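Local coordinates for protein cyclin homolog (Herpesvirus saimiri, PDB 2F2C) that probably binds a host cyclin-dependent kinase as a D-type viral cyclin and may help drive proliferation of latently infected T cells, at residues S39-Q44 / S78-Y83; I157-A162 / L197-G202; A184-N189 / S247-E252. All blocks are in the same frame, centred on the assembly; numbering follows the deposited sequence.

How the interactions relate
The three contacts are spread over an all-helical cyclin chain. Interaction 1 comes first in sequence, in the N-terminal cyclin domain. Interactions 2 and 3 follow in the C-terminal, viral cyclin domain, and their segments alternate along the chain. Interactions 1 and 2 lie on opposite sides of the chain's centre, with their own centres 25 Å apart. Interactions 1 and 3 have centres 17 Å apart and touch, L40 CD2 lying 3.7 Å from P188 O. Both also pack against helix 49-65, so this helix links the two domains. The centres of interactions 2 and 3 are 21 Å apart, and the two do not touch.

Interaction 1 of 3, residues S39-Q44 / S78-Y83; sequences SLWEIQ and SILDRY
W41 and D81 join the loop 39-44 to helix 72-83 within the N-terminal cyclin box, the first cyclin fold of the chain. The loop is built from two consecutive turns. A type II turn runs from S39 to E42, and a type I turn runs from W41 to Q44. W41 is common to both and has a positive phi of 62°.

One hydrogen bond spans the contact. The indole N-H at W41 NE1 donates to D81 OD1 over 2.9 Å, with an N-H...O angle of 150°. It reaches the carboxylate on the anti side of OD1, moderately out of the carboxylate plane. The indole and carboxylate planes are steeply turned against each other, 75° apart. The other oxygen, D81 OD2, forms a salt bridge with R52 of helix 49-65. The carboxylate is therefore gripped from two parts of the chain, which probably favours its charged form.

Van der Waals contacts flank this bond. The methyl L40 CD1 lies beside the carboxylate, 4.0 Å from D81 OD1. The apolar part is W41 against L80, where the six-membered end of the indole meets the leucine edge-on. L80 also packs on L55 and L56, so the same helix 49-65 backs both kinds of interaction. The closest apolar approach is W41 CZ2 to L80 CD2, at 3.9 Å and near the indole plane.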
loop_
_atom_site.group_PDB
_atom_site.type_symbol
_atom_site.label_atom_id
_atom_site.label_comp_id
_atom_site.label_asym_id
_atom_site.label_seq_id
_atom_site.Cartn_x
_atom_site.Cartn_y
_atom_site.Cartn_z
ATOM N N SER A 39 26.500 -11.277 -4.637
ATOM C CA SER A 39 26.512 -12.465 -5.490
ATOM C C SER A 39 25.167 -13.196 -5.515
ATOM O O SER A 39 24.761 -13.807 -4.518
ATOM C CB SER A 39 27.605 -13.422 -5.042
ATOM O OG SER A 39 27.583 -14.562 -5.865
ATOM N N LEU A 40 24.501 -13.159 -6.666
ATOM C CA LEU A 40 23.132 -13.646 -6.775
ATOM C C LEU A 40 23.022 -15.144 -6.518
ATOM O O LEU A 40 23.760 -15.930 -7.116
ATOM C CB LEU A 40 22.546 -13.289 -8.142
ATOM C CG LEU A 40 21.070 -13.592 -8.373
ATOM C CD1 LEU A 40 20.203 -12.732 -7.460
ATOM C CD2 LEU A 40 20.745 -13.342 -9.829
ATOM N N TRP A 41 22.097 -15.505 -5.619
ATOM C CA TRP A 41 21.762 -16.900 -5.269
ATOM C C TRP A 41 22.925 -17.688 -4.658
ATOM O O TRP A 41 22.927 -18.920 -4.698
ATOM C CB TRP A 41 21.190 -17.649 -6.489
ATOM C CG TRP A 41 19.737 -17.361 -6.788
ATOM C CD1 TRP A 41 19.029 -16.243 -6.437
ATOM C CD2 TRP A 41 18.827 -18.195 -7.524
ATOM N NE1 TRP A 41 17.733 -16.342 -6.884
ATOM C CE2 TRP A 41 17.581 -17.525 -7.564
ATOM C CE3 TRP A 41 18.934 -19.448 -8.145
ATOM C CZ2 TRP A 41 16.452 -18.063 -8.201
ATOM C CZ3 TRP A 41 17.813 -19.980 -8.775
ATOM C CH2 TRP A 41 16.588 -19.288 -8.796
ATOM N N GLU A 42 23.885 -16.970 -4.071
ATOM C CA GLU A 42 25.158 -17.542 -3.600
ATOM C C GLU A 42 25.035 -18.673 -2.578
ATOM O O GLU A 42 25.864 -19.571 -2.550
ATOM C CB GLU A 42 26.058 -16.445 -3.072
ATOM N N ILE A 43 23.990 -18.628 -1.762
ATOM C CA ILE A 43 23.729 -19.612 -0.706
ATOM C C ILE A 43 23.244 -20.957 -1.251
ATOM O O ILE A 43 22.946 -21.869 -0.482
ATOM C CB ILE A 43 22.689 -19.012 0.294
ATOM C CG1 ILE A 43 23.369 -17.977 1.193
ATOM C CG2 ILE A 43 22.008 -20.095 1.149
ATOM C CD1 ILE A 43 22.523 -16.758 1.484
ATOM N N GLN A 44 23.170 -21.079 -2.572
ATOM C CA GLN A 44 22.543 -22.242 -3.195
ATOM C C GLN A 44 23.526 -23.320 -3.617
ATOM O O GLN A 44 24.599 -23.019 -4.133
ATOM C CB GLN A 44 21.674 -21.820 -4.383
ATOM C CG GLN A 44 20.399 -21.072 -3.995
ATOM C CD GLN A 44 19.483 -21.879 -3.083
ATOM O OE1 GLN A 44 18.836 -21.316 -2.200
ATOM N NE2 GLN A 44 19.426 -23.192 -3.294
ATOM N N SER A 78 11.431 -10.106 -6.376
ATOM C CA SER A 78 12.001 -9.686 -5.133
ATOM C C SER A 78 11.777 -10.751 -4.090
ATOM O O SER A 78 12.738 -11.186 -3.444
ATOM C CB SER A 78 11.352 -8.402 -4.690
ATOM O OG SER A 78 11.963 -7.964 -3.493
ATOM N N ILE A 79 10.525 -11.193 -3.943
ATOM C CA ILE A 79 10.182 -12.222 -2.950
ATOM C C ILE A 79 11.018 -13.468 -3.166
ATOM O O ILE A 79 11.527 -14.042 -2.205
ATOM C CB ILE A 79 8.683 -12.583 -2.982
ATOM C CG1 ILE A 79 7.829 -11.471 -2.372
ATOM C CG2 ILE A 79 8.416 -13.870 -2.217
ATOM C CD1 ILE A 79 6.359 -11.696 -2.589
ATOM N N LEU A 80 11.168 -13.860 -4.433
ATOM C CA LEU A 80 11.907 -15.074 -4.806
ATOM C C LEU A 80 13.347 -14.992 -4.333
ATOM O O LEU A 80 13.791 -15.870 -3.592
ATOM C CB LEU A 80 11.835 -15.344 -6.313
ATOM C CG LEU A 80 12.855 -16.341 -6.903
ATOM C CD1 LEU A 80 12.514 -17.796 -6.546
ATOM C CD2 LEU A 80 13.019 -16.192 -8.423
ATOM N N ASP A 81 14.062 -13.936 -4.724
ATOM C CA ASP A 81 15.468 -13.768 -4.301
ATOM C C ASP A 81 15.627 -13.738 -2.783
ATOM O O ASP A 81 16.365 -14.551 -2.222
ATOM C CB ASP A 81 16.111 -12.530 -4.933
ATOM C CG ASP A 81 16.207 -12.633 -6.446
ATOM O OD1 ASP A 81 16.324 -13.771 -6.965
ATOM O OD2 ASP A 81 16.161 -11.621 -7.194
ATOM N N ARG A 82 14.920 -12.818 -2.124
ATOM C CA ARG A 82 14.913 -12.749 -0.665
ATOM C C ARG A 82 14.717 -14.122 -0.052
ATOM O O ARG A 82 15.506 -14.534 0.789
ATOM C CB ARG A 82 13.820 -11.807 -0.165
ATOM C CG ARG A 82 14.213 -10.342 -0.140
ATOM C CD ARG A 82 13.121 -9.430 0.394
ATOM N NE ARG A 82 12.136 -9.114 -0.635
ATOM C CZ ARG A 82 10.905 -8.669 -0.398
ATOM N NH1 ARG A 82 10.478 -8.493 0.852
ATOM N NH2 ARG A 82 10.091 -8.401 -1.421
ATOM N N TYR A 83 13.673 -14.828 -0.490
ATOM C CA TYR A 83 13.370 -16.176 -0.004
ATOM C C TYR A 83 14.531 -17.131 -0.206
ATOM O O TYR A 83 14.798 -17.977 0.645
ATOM C CB TYR A 83 12.118 -16.757 -0.674
ATOM C CG TYR A 83 11.847 -18.180 -0.254
ATOM C CD1 TYR A 83 11.354 -18.466 1.024
ATOM C CD2 TYR A 83 12.119 -19.252 -1.111
ATOM C CE1 TYR A 83 11.130 -19.797 1.439
ATOM C CE2 TYR A 83 11.895 -20.587 -0.709
ATOM C CZ TYR A 83 11.401 -20.850 0.567
ATOM O OH TYR A 83 11.159 -22.143 0.977
#

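Interaction 2 of 3, residues I157-A162 / L197-G202; sequences IPLCNA and LICAGG
L159 reaches from helix 156-162 to the peptide group between C199 and A200. That peptide is the flat group of this contact, since no aromatic ring, carboxylate or side-chain amide touches across it. L159 CD1 sits over one face of the peptide, above A200 N at 3.9 Å. At the margins of this contact are two small side chains of helix 195-208. C199 SG lies 3.9 Å from L159 CD1, and A200 CB lies 4.4 Å from the same methyl.

A single leucine thus carries the contact from its side. Its CB points toward the other helix. CG is anti to the carbonyl carbon and chi2 is extended at -176°, which carries CD1 straight across the gap. C199 also points toward its partner. Its SG is anti to the backbone N, with chi1 at -175°, and flanks the methyl. The backbones come nearest at L159 and A200, whose CA atoms are 7.6 Å apart.

The surroundings are mostly apolar. I227 and L228 of helix 218-228 touch L159, and L224 and L228 touch A200. F155 packs on C199. These residues make the contact part of the helical core of the second, C-terminal cyclin fold. I157 and P158 also pack on an aromatic and a basic side chain of another protein chain, so helix 156-162 belongs to both the core and an intermolecular interface.

The contact rests on van der Waals attraction between a methyl, a thiol, an alanine side chain and a peptide face. Dispersion depends on close fit and is weakly directional. Burial of the methyl and its neighbours adds a hydrophobic contribution.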
loop_
_atom_site.group_PDB
_atom_site.type_symbol
_atom_site.label_atom_id
_atom_site.label_comp_id
_atom_site.label_asym_id
_atom_site.label_seq_id
_atom_site.Cartn_x
_atom_site.Cartn_y
_atom_site.Cartn_z
ATOM N N ILE A 157 7.039 7.068 -12.209
ATOM C CA ILE A 157 6.318 8.319 -12.262
ATOM C C ILE A 157 7.030 9.441 -11.511
ATOM O O ILE A 157 7.172 10.544 -12.075
ATOM C CB ILE A 157 4.837 8.139 -11.830
ATOM C CG1 ILE A 157 4.130 7.160 -12.786
ATOM C CG2 ILE A 157 4.109 9.496 -11.767
ATOM C CD1 ILE A 157 3.803 7.764 -14.159
ATOM N N PRO A 158 7.443 9.215 -10.253
ATOM C CA PRO A 158 8.283 10.186 -9.548
ATOM C C PRO A 158 9.494 10.675 -10.356
ATOM O O PRO A 158 9.832 11.867 -10.297
ATOM C CB PRO A 158 8.726 9.419 -8.307
ATOM C CG PRO A 158 7.588 8.559 -8.015
ATOM C CD PRO A 158 7.071 8.095 -9.365
ATOM N N LEU A 159 10.131 9.793 -11.125
ATOM C CA LEU A 159 11.239 10.233 -11.980
ATOM C C LEU A 159 10.751 11.141 -13.098
ATOM O O LEU A 159 11.350 12.211 -13.318
ATOM C CB LEU A 159 12.057 9.061 -12.547
ATOM C CG LEU A 159 12.878 8.277 -11.527
ATOM C CD1 LEU A 159 13.706 7.228 -12.224
ATOM C CD2 LEU A 159 13.749 9.219 -10.719
ATOM N N CYS A 160 9.670 10.723 -13.777
ATOM C CA CYS A 160 9.020 11.549 -14.813
ATOM C C CYS A 160 8.672 12.959 -14.343
ATOM O O CYS A 160 8.946 13.930 -15.042
ATOM C CB CYS A 160 7.741 10.888 -15.328
ATOM S SG CYS A 160 8.015 9.431 -16.328
ATOM N N ASN A 161 8.043 13.053 -13.171
ATOM C CA ASN A 161 7.707 14.336 -12.573
ATOM C C ASN A 161 8.942 15.177 -12.255
ATOM O O ASN A 161 8.987 16.357 -12.587
ATOM C CB ASN A 161 6.874 14.147 -11.308
ATOM C CG ASN A 161 6.548 15.458 -10.640
ATOM O OD1 ASN A 161 5.667 16.195 -11.085
ATOM N ND2 ASN A 161 7.270 15.772 -9.581
ATOM N N ALA A 162 9.943 14.568 -11.627
ATOM C CA ALA A 162 11.182 15.272 -11.320
ATOM C C ALA A 162 11.988 15.736 -12.560
ATOM O O ALA A 162 12.597 16.814 -12.543
ATOM C CB ALA A 162 12.027 14.443 -10.393
ATOM N N LEU A 197 17.971 2.753 -10.183
ATOM C CA LEU A 197 18.802 2.690 -11.379
ATOM C C LEU A 197 18.157 1.864 -12.498
ATOM O O LEU A 197 18.058 2.342 -13.638
ATOM C CB LEU A 197 20.212 2.188 -11.061
ATOM C CG LEU A 197 21.156 3.252 -10.499
ATOM C CD1 LEU A 197 22.476 2.625 -10.062
ATOM C CD2 LEU A 197 21.369 4.404 -11.493
ATOM N N ILE A 198 17.718 0.642 -12.182
ATOM C CA ILE A 198 16.963 -0.155 -13.151
ATOM C C ILE A 198 15.899 0.714 -13.838
ATOM O O ILE A 198 15.819 0.756 -15.071
ATOM C CB ILE A 198 16.285 -1.345 -12.474
ATOM C CG1 ILE A 198 17.301 -2.236 -11.759
ATOM C CG2 ILE A 198 15.458 -2.139 -13.489
ATOM C CD1 ILE A 198 16.636 -3.161 -10.735
ATOM N N CYS A 199 15.111 1.428 -13.028
ATOM C CA CYS A 199 14.051 2.299 -13.523
ATOM C C CYS A 199 14.553 3.414 -14.413
ATOM O O CYS A 199 14.079 3.547 -15.516
ATOM C CB CYS A 199 13.276 2.931 -12.385
ATOM S SG CYS A 199 11.884 3.872 -13.057
ATOM N N ALA A 200 15.468 4.236 -13.911
ATOM C CA ALA A 200 16.175 5.222 -14.732
ATOM C C ALA A 200 16.528 4.668 -16.115
ATOM O O ALA A 200 16.248 5.298 -17.136
ATOM C CB ALA A 200 17.474 5.700 -14.014
ATOM N N GLY A 201 17.158 3.497 -16.133
ATOM C CA GLY A 201 17.576 2.862 -17.368
ATOM C C GLY A 201 16.386 2.514 -18.245
ATOM O O GLY A 201 16.383 2.828 -19.443
ATOM N N GLY A 202 15.367 1.882 -17.660
ATOM C CA GLY A 202 14.169 1.559 -18.410
ATOM C C GLY A 202 13.606 2.774 -19.135
ATOM O O GLY A 202 13.075 2.669 -20.234
#

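Interaction 3 of 3, residues A184-N189 / S247-E252; sequences ALIQPN and SLYDLE
L248 and Q187 make the first contact along the segment 247-252, in the loop that follows helix 232-247. S247, the residue before L248, turns its hydroxyl back to its own helix, where OG hydrogen-bonds to S243 O. L248 points its CB toward the loop 184-189, and its side chain crosses that of Q187 at about a right angle. L248 CD2 meets Q187 CG at 3.7 Å. L248 CB lies over a face of the Q187 amide, 3.5 Å from Q187 OE1. The Q187 chain is bent at chi2, 29°, which folds the amide back over the leucine CB. The contact thus combines an aliphatic touch with a methylene against an amide.

Y249 follows. Its CG is anti to the backbone N, chi1 175°, and the ring presents one edge to I186. The methyl I186 CD1 approaches that edge in the ring plane, 3.6 Å from Y249 CD1 and 3.8 Å from Y249 CE1.

D250 turns the chain after the contact. D250 OD1 accepts a hydrogen bond from E252 N at 3.3 Å, an Asx turn. The N-H comes from above the carboxylate plane, 52° out of it. A 3-10 segment then begins at L251.

Across the contact, the loop 184-189 opens with a type I turn from A184 to Q187, closed by a bond from Q187 N to A184 O. The contact joins the C-terminal tail to this loop in the second cyclin domain. A cation-pi pair of Y249 with K183 also holds the tail beside helix 170-184. The loop meets helix 49-65 of the first domain through I186 and Q187 on T53, and helix 232-247 through A184 and Q187 on A245. All these neighbours are helices, as the chain contains no strand.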
loop_
_atom_site.group_PDB
_atom_site.type_symbol
_atom_site.label_atom_id
_atom_site.label_comp_id
_atom_site.label_asym_id
_atom_site.label_seq_id
_atom_site.Cartn_x
_atom_site.Cartn_y
_atom_site.Cartn_z
ATOM N N ALA A 184 13.551 -6.880 -18.701
ATOM C CA ALA A 184 14.961 -6.820 -18.260
ATOM C C ALA A 184 15.225 -7.609 -16.978
ATOM O O ALA A 184 16.205 -8.343 -16.903
ATOM C CB ALA A 184 15.411 -5.375 -18.096
ATOM N N LEU A 185 14.325 -7.478 -15.996
ATOM C CA LEU A 185 14.438 -8.156 -14.690
ATOM C C LEU A 185 14.560 -9.678 -14.767
ATOM O O LEU A 185 14.813 -10.319 -13.750
ATOM C CB LEU A 185 13.256 -7.800 -13.782
ATOM C CG LEU A 185 13.408 -6.490 -13.017
ATOM C CD1 LEU A 185 12.080 -5.938 -12.619
ATOM C CD2 LEU A 185 14.273 -6.673 -11.805
ATOM N N ILE A 186 14.349 -10.251 -15.953
ATOM C CA ILE A 186 14.564 -11.682 -16.171
ATOM C C ILE A 186 16.062 -12.013 -16.093
ATOM O O ILE A 186 16.461 -13.062 -15.572
ATOM C CB ILE A 186 13.952 -12.127 -17.551
ATOM C CG1 ILE A 186 12.429 -12.021 -17.509
ATOM C CG2 ILE A 186 14.359 -13.551 -17.938
ATOM C CD1 ILE A 186 11.714 -12.578 -18.756
ATOM N N GLN A 187 16.878 -11.105 -16.618
ATOM C CA GLN A 187 18.314 -11.318 -16.758
ATOM C C GLN A 187 19.095 -11.199 -15.426
ATOM O O GLN A 187 18.840 -10.283 -14.613
ATOM C CB GLN A 187 18.865 -10.357 -17.810
ATOM C CG GLN A 187 19.023 -10.931 -19.209
ATOM C CD GLN A 187 18.046 -12.041 -19.531
ATOM O OE1 GLN A 187 16.982 -11.793 -20.097
ATOM N NE2 GLN A 187 18.400 -13.264 -19.167
ATOM N N PRO A 188 20.018 -12.137 -15.206
ATOM C CA PRO A 188 20.798 -12.249 -13.960
ATOM C C PRO A 188 21.494 -10.968 -13.482
ATOM O O PRO A 188 21.388 -10.606 -12.306
ATOM C CB PRO A 188 21.857 -13.296 -14.308
ATOM C CG PRO A 188 21.800 -13.442 -15.838
ATOM C CD PRO A 188 20.365 -13.201 -16.167
ATOM N N ASN A 189 22.184 -10.282 -14.384
ATOM C CA ASN A 189 22.946 -9.092 -14.033
ATOM C C ASN A 189 22.086 -7.872 -13.653
ATOM O O ASN A 189 22.611 -6.818 -13.295
ATOM C CB ASN A 189 23.887 -8.741 -15.185
ATOM C CG ASN A 189 23.144 -8.202 -16.396
ATOM O OD1 ASN A 189 22.045 -8.661 -16.730
ATOM N ND2 ASN A 189 23.734 -7.213 -17.052
ATOM N N SER A 247 16.668 -7.057 -24.770
ATOM C CA SER A 247 16.985 -7.842 -25.979
ATOM C C SER A 247 17.018 -9.338 -25.724
ATOM O O SER A 247 16.589 -10.111 -26.572
ATOM C CB SER A 247 18.358 -7.469 -26.552
ATOM O OG SER A 247 18.447 -6.097 -26.862
ATOM N N LEU A 248 17.546 -9.743 -24.571
ATOM C CA LEU A 248 17.840 -11.151 -24.292
ATOM C C LEU A 248 16.618 -12.034 -24.090
ATOM O O LEU A 248 16.745 -13.258 -24.018
ATOM C CB LEU A 248 18.784 -11.278 -23.089
ATOM C CG LEU A 248 20.252 -11.594 -23.407
ATOM C CD1 LEU A 248 20.711 -10.979 -24.722
ATOM C CD2 LEU A 248 21.156 -11.161 -22.261
ATOM N N TYR A 249 15.449 -11.410 -23.993
ATOM C CA TYR A 249 14.196 -12.111 -23.772
ATOM C C TYR A 249 13.881 -13.108 -24.896
ATOM O O TYR A 249 14.055 -12.798 -26.087
ATOM C CB TYR A 249 13.083 -11.077 -23.621
ATOM C CG TYR A 249 11.718 -11.671 -23.494
ATOM C CD1 TYR A 249 11.262 -12.160 -22.269
ATOM C CD2 TYR A 249 10.874 -11.756 -24.601
ATOM C CE1 TYR A 249 9.997 -12.724 -22.152
ATOM C CE2 TYR A 249 9.615 -12.306 -24.491
ATOM C CZ TYR A 249 9.182 -12.787 -23.263
ATOM O OH TYR A 249 7.927 -13.337 -23.160
ATOM N N ASP A 250 13.424 -14.303 -24.522
ATOM C CA ASP A 250 13.333 -15.423 -25.479
ATOM C C ASP A 250 12.482 -16.575 -24.911
ATOM O O ASP A 250 12.927 -17.300 -24.021
ATOM C CB ASP A 250 14.751 -15.919 -25.852
ATOM C CG ASP A 250 14.797 -16.722 -27.179
ATOM O OD1 ASP A 250 13.732 -17.069 -27.752
ATOM O OD2 ASP A 250 15.881 -17.059 -27.729
ATOM N N LEU A 251 11.263 -16.747 -25.425
ATOM C CA LEU A 251 10.403 -17.844 -24.963
ATOM C C LEU A 251 10.959 -19.217 -25.359
ATOM O O LEU A 251 10.723 -20.203 -24.670
ATOM C CB LEU A 251 8.945 -17.663 -25.415
ATOM C CG LEU A 251 8.204 -16.513 -24.714
ATOM C CD1 LEU A 251 6.892 -16.140 -25.400
ATOM C CD2 LEU A 251 7.960 -16.809 -23.242
ATOM N N GLU A 252 11.723 -19.270 -26.444
ATOM C CA GLU A 252 12.382 -20.504 -26.855
ATOM C C GLU A 252 13.089 -21.234 -25.707
ATOM O O GLU A 252 13.214 -22.453 -25.744
ATOM C CB GLU A 252 13.364 -20.244 -28.006
ATOM C CG GLU A 252 12.705 -19.998 -29.360
ATOM C CD GLU A 252 13.646 -19.374 -30.392
ATOM O OE1 GLU A 252 14.365 -18.404 -30.042
ATOM O OE2 GLU A 252 13.671 -19.840 -31.564
#